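Local coordinates for lipid binding protein (Grifola frondosa, PDB 5H0Q) that binds lipid, probably recognising membrane domains in which sphingomyelin and cholesterol occur together, at residues S139-S151 / L166-Y179. Sequence-based numbering, arbitrary orientation.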
loop_
_atom_site.group_PDB
_atom_site.type_symbol
_atom_site.label_atom_id
_atom_site.label_comp_id
_atom_site.label_asym_id
_atom_site.label_seq_id
_atom_site.Cartn_x
_atom_site.Cartn_y
_atom_site.Cartn_z
ATOM N N SER A 139 11.717 -16.806 14.823
ATOM C CA SER A 139 13.143 -16.518 14.756
ATOM C C SER A 139 13.438 -15.441 13.718
ATOM O O SER A 139 14.504 -14.810 13.762
ATOM C CB SER A 139 13.920 -17.796 14.441
ATOM O OG SER A 139 13.846 -18.715 15.521
ATOM N N TRP A 140 12.507 -15.202 12.806
ATOM C CA TRP A 140 12.638 -14.191 11.766
ATOM C C TRP A 140 11.652 -13.053 12.017
ATOM O O TRP A 140 10.706 -13.171 12.800
ATOM C CB TRP A 140 12.408 -14.821 10.386
ATOM C CG TRP A 140 13.205 -16.081 10.161
ATOM C CD1 TRP A 140 12.805 -17.362 10.425
ATOM C CD2 TRP A 140 14.538 -16.181 9.636
ATOM N NE1 TRP A 140 13.798 -18.248 10.091
ATOM C CE2 TRP A 140 14.873 -17.552 9.608
ATOM C CE3 TRP A 140 15.478 -15.249 9.187
ATOM C CZ2 TRP A 140 16.108 -18.013 9.145
ATOM C CZ3 TRP A 140 16.708 -15.711 8.729
ATOM C CH2 TRP A 140 17.009 -17.080 8.716
ATOM N N ASP A 141 11.878 -11.934 11.334
ATOM C CA ASP A 141 11.106 -10.724 11.557
ATOM C C ASP A 141 10.105 -10.509 10.437
ATOM O O ASP A 141 10.298 -10.959 9.299
ATOM C CB ASP A 141 12.018 -9.501 11.643
ATOM C CG ASP A 141 13.132 -9.678 12.635
ATOM O OD1 ASP A 141 12.893 -10.335 13.666
ATOM O OD2 ASP A 141 14.238 -9.161 12.378
ATOM N N SER A 142 9.046 -9.774 10.773
ATOM C CA SER A 142 8.145 -9.245 9.757
ATOM C C SER A 142 8.902 -8.356 8.780
ATOM O O SER A 142 9.783 -7.580 9.175
ATOM C CB SER A 142 7.034 -8.436 10.402
ATOM O OG SER A 142 6.416 -9.158 11.466
ATOM N N GLN A 143 8.512 -8.444 7.503
ATOM C CA GLN A 143 9.189 -7.742 6.413
ATOM C C GLN A 143 8.191 -6.998 5.541
ATOM O O GLN A 143 7.045 -7.427 5.369
ATOM C CB GLN A 143 10.002 -8.714 5.529
ATOM C CG GLN A 143 11.065 -9.512 6.291
ATOM C CD GLN A 143 12.125 -8.631 6.916
ATOM O OE1 GLN A 143 12.533 -7.618 6.340
ATOM N NE2 GLN A 143 12.592 -9.019 8.094
ATOM N N VAL A 144 8.665 -5.903 4.928
ATOM C CA VAL A 144 7.876 -5.110 3.995
ATOM C C VAL A 144 8.805 -4.641 2.879
ATOM O O VAL A 144 10.002 -4.457 3.095
ATOM C CB VAL A 144 7.199 -3.916 4.696
ATOM C CG1 VAL A 144 8.232 -2.945 5.194
ATOM C CG2 VAL A 144 6.198 -3.246 3.805
ATOM N N LEU A 145 8.241 -4.448 1.680
ATOM C CA LEU A 145 9.050 -4.106 0.515
ATOM C C LEU A 145 8.230 -3.300 -0.470
ATOM O O LEU A 145 7.135 -3.726 -0.852
ATOM C CB LEU A 145 9.549 -5.368 -0.172
ATOM C CG LEU A 145 10.392 -5.160 -1.438
ATOM C CD1 LEU A 145 11.719 -4.579 -1.054
ATOM C CD2 LEU A 145 10.532 -6.465 -2.174
ATOM N N VAL A 146 8.768 -2.164 -0.917
ATOM C CA VAL A 146 8.147 -1.413 -1.999
ATOM C C VAL A 146 9.172 -1.246 -3.113
ATOM O O VAL A 146 10.371 -1.129 -2.862
ATOM C CB VAL A 146 7.600 -0.035 -1.568
ATOM C CG1 VAL A 146 6.446 -0.210 -0.609
ATOM C CG2 VAL A 146 8.709 0.787 -0.931
ATOM N N GLU A 147 8.684 -1.263 -4.346
ATOM C CA GLU A 147 9.502 -0.925 -5.517
ATOM C C GLU A 147 8.651 -0.140 -6.491
ATOM O O GLU A 147 7.531 -0.559 -6.802
ATOM C CB GLU A 147 10.049 -2.158 -6.220
ATOM C CG GLU A 147 11.171 -2.821 -5.468
ATOM C CD GLU A 147 11.828 -3.970 -6.229
ATOM O OE1 GLU A 147 11.391 -4.279 -7.357
ATOM O OE2 GLU A 147 12.756 -4.584 -5.660
ATOM N N VAL A 148 9.179 0.979 -6.979
ATOM C CA VAL A 148 8.551 1.738 -8.052
ATOM C C VAL A 148 9.334 1.431 -9.320
ATOM O O VAL A 148 10.555 1.558 -9.328
ATOM C CB VAL A 148 8.551 3.252 -7.778
ATOM C CG1 VAL A 148 7.693 3.978 -8.809
ATOM C CG2 VAL A 148 8.055 3.571 -6.376
ATOM N N ARG A 149 8.635 1.003 -10.367
ATOM C CA ARG A 149 9.254 0.650 -11.640
ATOM C C ARG A 149 8.338 1.062 -12.789
ATOM O O ARG A 149 7.218 1.520 -12.587
ATOM C CB ARG A 149 9.545 -0.856 -11.716
ATOM C CG ARG A 149 10.579 -1.351 -10.719
ATOM C CD ARG A 149 11.963 -0.787 -10.948
ATOM N NE ARG A 149 12.975 -1.445 -10.112
ATOM C CZ ARG A 149 13.271 -1.125 -8.852
ATOM N NH1 ARG A 149 12.647 -0.127 -8.255
ATOM N NH2 ARG A 149 14.222 -1.797 -8.198
ATOM N N GLN A 150 8.841 0.883 -14.015
ATOM C CA GLN A 150 8.015 1.117 -15.190
ATOM C C GLN A 150 6.817 0.174 -15.177
ATOM O O GLN A 150 6.903 -0.969 -14.718
ATOM C CB GLN A 150 8.826 0.911 -16.479
ATOM C CG GLN A 150 9.920 1.925 -16.680
ATOM C CD GLN A 150 9.438 3.154 -17.419
ATOM O OE1 GLN A 150 8.402 3.123 -18.076
ATOM N NE2 GLN A 150 10.186 4.243 -17.315
ATOM N N SER A 151 5.701 0.656 -15.720
ATOM C CA SER A 151 4.510 -0.170 -15.869
ATOM C C SER A 151 4.846 -1.470 -16.582
ATOM O O SER A 151 5.611 -1.483 -17.548
ATOM C CB SER A 151 3.438 0.589 -16.653
ATOM O OG SER A 151 2.298 -0.226 -16.861
ATOM N N LEU A 166 13.156 -11.836 -2.566
ATOM C CA LEU A 166 13.456 -10.542 -1.963
ATOM C C LEU A 166 12.701 -10.363 -0.654
ATOM O O LEU A 166 13.247 -9.826 0.318
ATOM C CB LEU A 166 13.114 -9.408 -2.940
ATOM C CG LEU A 166 13.996 -9.297 -4.194
ATOM C CD1 LEU A 166 13.491 -8.132 -5.054
ATOM C CD2 LEU A 166 15.460 -9.123 -3.799
ATOM N N LEU A 167 11.449 -10.829 -0.605
ATOM C CA LEU A 167 10.660 -10.695 0.617
ATOM C C LEU A 167 11.214 -11.561 1.737
ATOM O O LEU A 167 11.220 -11.139 2.902
ATOM C CB LEU A 167 9.198 -11.038 0.332
ATOM C CG LEU A 167 8.415 -9.929 -0.381
ATOM C CD1 LEU A 167 7.074 -10.428 -0.929
ATOM C CD2 LEU A 167 8.194 -8.715 0.541
ATOM N N ASP A 168 11.683 -12.772 1.410
ATOM C CA ASP A 168 12.172 -13.686 2.439
ATOM C C ASP A 168 13.520 -13.257 2.986
ATOM O O ASP A 168 13.821 -13.518 4.160
ATOM C CB ASP A 168 12.282 -15.110 1.892
ATOM C CG ASP A 168 10.932 -15.762 1.687
ATOM O OD1 ASP A 168 10.886 -16.858 1.092
ATOM O OD2 ASP A 168 9.919 -15.171 2.119
ATOM N N THR A 169 14.347 -12.617 2.156
ATOM C CA THR A 169 15.682 -12.230 2.569
ATOM C C THR A 169 15.772 -10.769 2.964
ATOM O O THR A 169 16.856 -10.300 3.312
ATOM C CB THR A 169 16.691 -12.544 1.458
ATOM O OG1 THR A 169 16.418 -11.759 0.289
ATOM C CG2 THR A 169 16.644 -14.027 1.103
ATOM N N HIS A 170 14.664 -10.045 2.934
ATOM C CA HIS A 170 14.652 -8.663 3.384
ATOM C C HIS A 170 15.077 -8.604 4.849
ATOM O O HIS A 170 14.911 -9.565 5.615
ATOM C CB HIS A 170 13.246 -8.071 3.187
ATOM C CG HIS A 170 13.203 -6.579 3.126
ATOM N ND1 HIS A 170 12.807 -5.795 4.188
ATOM C CD2 HIS A 170 13.489 -5.725 2.116
ATOM C CE1 HIS A 170 12.859 -4.522 3.838
ATOM N NE2 HIS A 170 13.262 -4.452 2.582
ATOM N N ASN A 171 15.630 -7.457 5.252
ATOM C CA ASN A 171 16.090 -7.271 6.626
ATOM C C ASN A 171 15.725 -5.860 7.081
ATOM O O ASN A 171 16.583 -5.026 7.358
ATOM C CB ASN A 171 17.591 -7.520 6.762
ATOM C CG ASN A 171 18.077 -7.374 8.201
ATOM O OD1 ASN A 171 17.318 -7.578 9.154
ATOM N ND2 ASN A 171 19.342 -7.004 8.362
ATOM N N GLY A 172 14.425 -5.585 7.154
ATOM C CA GLY A 172 13.970 -4.293 7.621
ATOM C C GLY A 172 12.461 -4.188 7.688
ATOM O O GLY A 172 11.759 -4.759 6.852
ATOM N N GLN A 173 11.961 -3.446 8.671
ATOM C CA GLN A 173 10.530 -3.205 8.813
ATOM C C GLN A 173 10.119 -1.884 8.174
ATOM O O GLN A 173 8.991 -1.435 8.374
ATOM C CB GLN A 173 10.148 -3.244 10.295
ATOM C CG GLN A 173 10.296 -4.638 10.932
ATOM C CD GLN A 173 11.718 -5.157 10.931
ATOM O OE1 GLN A 173 12.603 -4.553 11.526
ATOM N NE2 GLN A 173 11.943 -6.295 10.285
ATOM N N ASN A 174 11.010 -1.273 7.390
ATOM C CA ASN A 174 10.706 -0.129 6.547
ATOM C C ASN A 174 11.292 -0.421 5.172
ATOM O O ASN A 174 12.241 -1.198 5.032
ATOM C CB ASN A 174 11.300 1.187 7.099
ATOM C CG ASN A 174 10.625 1.652 8.383
ATOM O OD1 ASN A 174 9.520 2.189 8.357
ATOM N ND2 ASN A 174 11.310 1.480 9.507
ATOM N N SER A 175 10.721 0.212 4.154
ATOM C CA SER A 175 11.220 0.065 2.795
ATOM C C SER A 175 10.912 1.352 2.053
ATOM O O SER A 175 9.850 1.938 2.260
ATOM C CB SER A 175 10.580 -1.137 2.084
ATOM O OG SER A 175 11.023 -1.237 0.731
ATOM N N ASP A 176 11.841 1.782 1.195
ATOM C CA ASP A 176 11.676 3.015 0.432
ATOM C C ASP A 176 12.157 2.799 -0.998
ATOM O O ASP A 176 13.136 2.091 -1.236
ATOM C CB ASP A 176 12.446 4.188 1.071
ATOM C CG ASP A 176 11.850 4.628 2.387
ATOM O OD1 ASP A 176 10.869 5.397 2.371
ATOM O OD2 ASP A 176 12.364 4.204 3.440
ATOM N N SER A 177 11.447 3.396 -1.941
ATOM C CA SER A 177 11.789 3.263 -3.359
ATOM C C SER A 177 11.386 4.534 -4.087
ATOM O O SER A 177 10.414 5.189 -3.720
ATOM C CB SER A 177 11.073 2.045 -3.975
ATOM O OG SER A 177 11.403 1.847 -5.341
ATOM N N SER A 178 12.122 4.869 -5.136
ATOM C CA SER A 178 11.764 6.008 -5.984
ATOM C C SER A 178 12.021 5.678 -7.445
ATOM O O SER A 178 13.070 5.118 -7.779
ATOM C CB SER A 178 12.552 7.276 -5.624
ATOM O OG SER A 178 12.249 7.739 -4.320
ATOM N N TYR A 179 11.089 6.075 -8.319
ATOM C CA TYR A 179 11.320 5.982 -9.759
ATOM C C TYR A 179 10.577 7.122 -10.437
ATOM O O TYR A 179 9.425 7.400 -10.118
ATOM C CB TYR A 179 10.868 4.631 -10.315
ATOM C CG TYR A 179 11.315 4.412 -11.738
ATOM C CD1 TYR A 179 12.462 3.688 -12.022
ATOM C CD2 TYR A 179 10.598 4.943 -12.789
ATOM C CE1 TYR A 179 12.887 3.491 -13.325
ATOM C CE2 TYR A 179 11.017 4.763 -14.106
ATOM C CZ TYR A 179 12.151 4.032 -14.363
ATOM O OH TYR A 179 12.571 3.843 -15.653
HETATM O O HOH W 1 14.643 -7.845 10.042
#
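Ser-175 and Ser-177 join strand 174-179 to strand 143-150 with side chains where a regular sheet would use backbone, a worked example of edge strands paired through serine hydroxyls. The strands run nearly parallel, 7° apart, yet their axes approach no closer than 5.5 Å. With OG anti to the backbone N (chi1 177°), Ser-175 reaches across to accept from Val-146 N at 2.9 Å; Ser-177 OG repeats the bond two residues on, from Val-148 N, also at 2.9 Å.

The tight part lies where the loop 170-173 meets residues 142-144. The bent chain of Gln-143 brings OE1 to two donors in its carbonyl plane: Gly-172 N at 2.9 Å, almost straight and on a lone pair, and His-170 ND1 at 2.8 Å. Together they fix the amide's rotation. Val-144 O sits over one face of the imidazole, 3.0 Å from CE1 of His-170. Gln-173 NE2 donates to Ser-142 O at 2.7 Å, and a water links both glutamines to Asp-141 and Asn-171.

At the far end NE2 of the exposed Gln-150 donates to OH of Tyr-179 at 2.9 Å, its amide perpendicular to the ring. All along strand 174-179, Asn-174, Asp-176 and Ser-178 point away from strand 143-150 and form the solvent side.

Leu-145 packs against helix 160-169, CD2 toward CB of Leu-166 and CB toward CD2 of Leu-167. Strand 143-150 is outermost in the five-stranded antiparallel sheet; strand 174-179 pairs antiparallel with 182-188 in the mixed sheet, so the contact joins the edges of both.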